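Proximal thread matrix protein 1 (Mytilus galloprovincialis, PDB 4CN9) probably binds collagen as a matrix protein of the mussel byssus, through two von Willebrand factor type A domains, and carries zinc, including at a MIDAS motif. Local coordinates at residues Lys218-Thr223 with Ile238-Glu243. Sequence-based numbering, arbitrary orientation.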
loop_
_atom_site.group_PDB
_atom_site.type_symbol
_atom_site.label_atom_id
_atom_site.label_comp_id
_atom_site.label_asym_id
_atom_site.label_seq_id
_atom_site.Cartn_x
_atom_site.Cartn_y
_atom_site.Cartn_z
ATOM N N LYS A 218 2.028 -3.646 -0.165
ATOM C CA LYS A 218 2.789 -4.862 0.118
ATOM C C LYS A 218 3.829 -4.680 1.217
ATOM O O LYS A 218 4.064 -5.606 1.992
ATOM C CB LYS A 218 3.481 -5.377 -1.141
ATOM C CG LYS A 218 2.540 -5.895 -2.201
ATOM C CD LYS A 218 3.338 -6.185 -3.478
ATOM C CE LYS A 218 2.461 -6.729 -4.583
ATOM N NZ LYS A 218 3.213 -6.764 -5.873
ATOM N N ASN A 219 4.456 -3.513 1.307
ATOM C CA ASN A 219 5.430 -3.329 2.380
ATOM C C ASN A 219 4.834 -2.923 3.725
ATOM O O ASN A 219 5.573 -2.656 4.660
ATOM C CB ASN A 219 6.610 -2.431 1.993
ATOM C CG ASN A 219 6.196 -1.135 1.349
ATOM O OD1 ASN A 219 5.113 -0.595 1.607
ATOM N ND2 ASN A 219 7.085 -0.607 0.498
ATOM N N TYR A 220 3.505 -2.916 3.829
ATOM C CA TYR A 220 2.844 -2.819 5.130
ATOM C C TYR A 220 2.574 -4.207 5.726
ATOM O O TYR A 220 1.835 -4.340 6.718
ATOM C CB TYR A 220 1.526 -2.057 4.993
ATOM C CG TYR A 220 1.683 -0.569 4.797
ATOM C CD1 TYR A 220 2.386 -0.057 3.706
ATOM C CD2 TYR A 220 1.110 0.326 5.684
ATOM C CE1 TYR A 220 2.523 1.303 3.524
ATOM C CE2 TYR A 220 1.246 1.702 5.512
ATOM C CZ TYR A 220 1.939 2.181 4.426
ATOM O OH TYR A 220 2.063 3.541 4.247
ATOM N N VAL A 221 3.142 -5.241 5.110
ATOM C CA VAL A 221 3.078 -6.599 5.640
ATOM C C VAL A 221 4.406 -6.939 6.300
ATOM O O VAL A 221 5.460 -6.825 5.675
ATOM C CB VAL A 221 2.821 -7.638 4.550
ATOM C CG1 VAL A 221 2.848 -9.056 5.157
ATOM C CG2 VAL A 221 1.490 -7.371 3.847
ATOM N N LEU A 222 4.351 -7.331 7.567
ATOM C CA LEU A 222 5.543 -7.738 8.305
ATOM C C LEU A 222 5.404 -9.201 8.717
ATOM O O LEU A 222 4.312 -9.661 9.048
ATOM C CB LEU A 222 5.727 -6.856 9.527
ATOM C CG LEU A 222 5.815 -5.357 9.227
ATOM C CD1 LEU A 222 5.818 -4.590 10.508
ATOM C CD2 LEU A 222 7.036 -5.026 8.397
ATOM N N THR A 223 6.505 -9.942 8.663
ATOM C CA THR A 223 6.472 -11.367 8.979
ATOM C C THR A 223 7.567 -11.724 9.980
ATOM O O THR A 223 8.614 -11.086 10.036
ATOM C CB THR A 223 6.644 -12.243 7.720
ATOM O OG1 THR A 223 7.936 -12.011 7.150
ATOM C CG2 THR A 223 5.575 -11.922 6.685
ATOM N N ILE A 238 5.601 0.815 14.060
ATOM C CA ILE A 238 5.398 2.203 14.413
ATOM C C ILE A 238 5.735 3.115 13.231
ATOM O O ILE A 238 5.057 4.109 13.006
ATOM C CB ILE A 238 6.257 2.610 15.627
ATOM C CG1 ILE A 238 5.898 1.750 16.844
ATOM C CG2 ILE A 238 6.085 4.091 15.919
ATOM C CD1 ILE A 238 4.415 1.709 17.180
ATOM N N ASP A 239 6.787 2.772 12.490
ATOM C CA ASP A 239 7.182 3.549 11.315
ATOM C C ASP A 239 6.070 3.581 10.282
ATOM O O ASP A 239 5.795 4.626 9.700
ATOM C CB ASP A 239 8.446 2.970 10.673
ATOM C CG ASP A 239 9.700 3.254 11.486
ATOM O OD1 ASP A 239 9.644 4.120 12.382
ATOM O OD2 ASP A 239 10.736 2.612 11.223
ATOM N N LEU A 240 5.446 2.427 10.048
ATOM C CA LEU A 240 4.325 2.342 9.102
ATOM C C LEU A 240 3.066 3.012 9.643
ATOM O O LEU A 240 2.320 3.646 8.888
ATOM C CB LEU A 240 4.026 0.883 8.756
ATOM C CG LEU A 240 5.109 0.099 8.018
ATOM C CD1 LEU A 240 4.894 -1.403 8.178
ATOM C CD2 LEU A 240 5.113 0.478 6.543
ATOM N N ALA A 241 2.815 2.873 10.945
ATOM C CA ALA A 241 1.636 3.489 11.554
ATOM C C ALA A 241 1.752 4.996 11.504
ATOM O O ALA A 241 0.744 5.700 11.426
ATOM C CB ALA A 241 1.474 3.039 12.994
ATOM N N CYS A 242 2.987 5.492 11.550
ATOM C CA CYS A 242 3.219 6.925 11.586
ATOM C C CYS A 242 3.467 7.493 10.187
ATOM O O CYS A 242 3.830 8.657 10.048
ATOM C CB CYS A 242 4.423 7.242 12.482
ATOM S SG CYS A 242 4.184 8.672 13.545
ATOM N N GLU A 243 3.303 6.659 9.164
ATOM C CA GLU A 243 3.404 7.111 7.786
ATOM C C GLU A 243 2.102 7.814 7.413
ATOM O O GLU A 243 1.040 7.211 7.436
ATOM C CB GLU A 243 3.652 5.919 6.863
ATOM C CG GLU A 243 3.968 6.274 5.419
ATOM C CD GLU A 243 5.399 6.755 5.219
ATOM O OE1 GLU A 243 6.192 6.725 6.183
ATOM O OE2 GLU A 243 5.735 7.158 4.089
#
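Methyl CD2 of Leu-240 sits over the centre of the Tyr-220 ring, 3.8 Å from the centroid and 5° off the ring normal, which defines a face-on CH-pi contact. The sister methyl CD1 lies 3.9 Å from CA of Tyr-220 and meets Leu-222 tip to tip, the same CD1 of Leu-240 being 4.1 Å from CD1 of Leu-222. The isobutyl fork therefore divides its contacts, and CD2 also lies 3.7 Å from O of Asn-219. At the far end of the ring, OH of Tyr-220 rests 3.5 Å from CG of Glu-243, whose bend at chi2 leads the carboxylate onward from that methylene, its plane 84° from the ring. In the vWA-like Rossmann fold, this joins the 3-10 turn 218-220 and the start of edge strand 221-224 to the end of helix 234-241 and the residue opening strand 243-247. Replacing Tyr-220 with an alanine would remove the ring and is likely to leave CD2 of Leu-240 without its aromatic face, opening a gap beside CG of Glu-243. The backbones of Tyr-220 and Leu-222 are hydrogen-bonded to Ala-199 of strand 195-202, while CG of Tyr-220, anti to the carbonyl carbon (chi1 -74°), sets the ring's direction; Ile-198 touches both Tyr-220 and Leu-240. Just past the helix, Cys-242 is tied to Cys-50 by a disulfide.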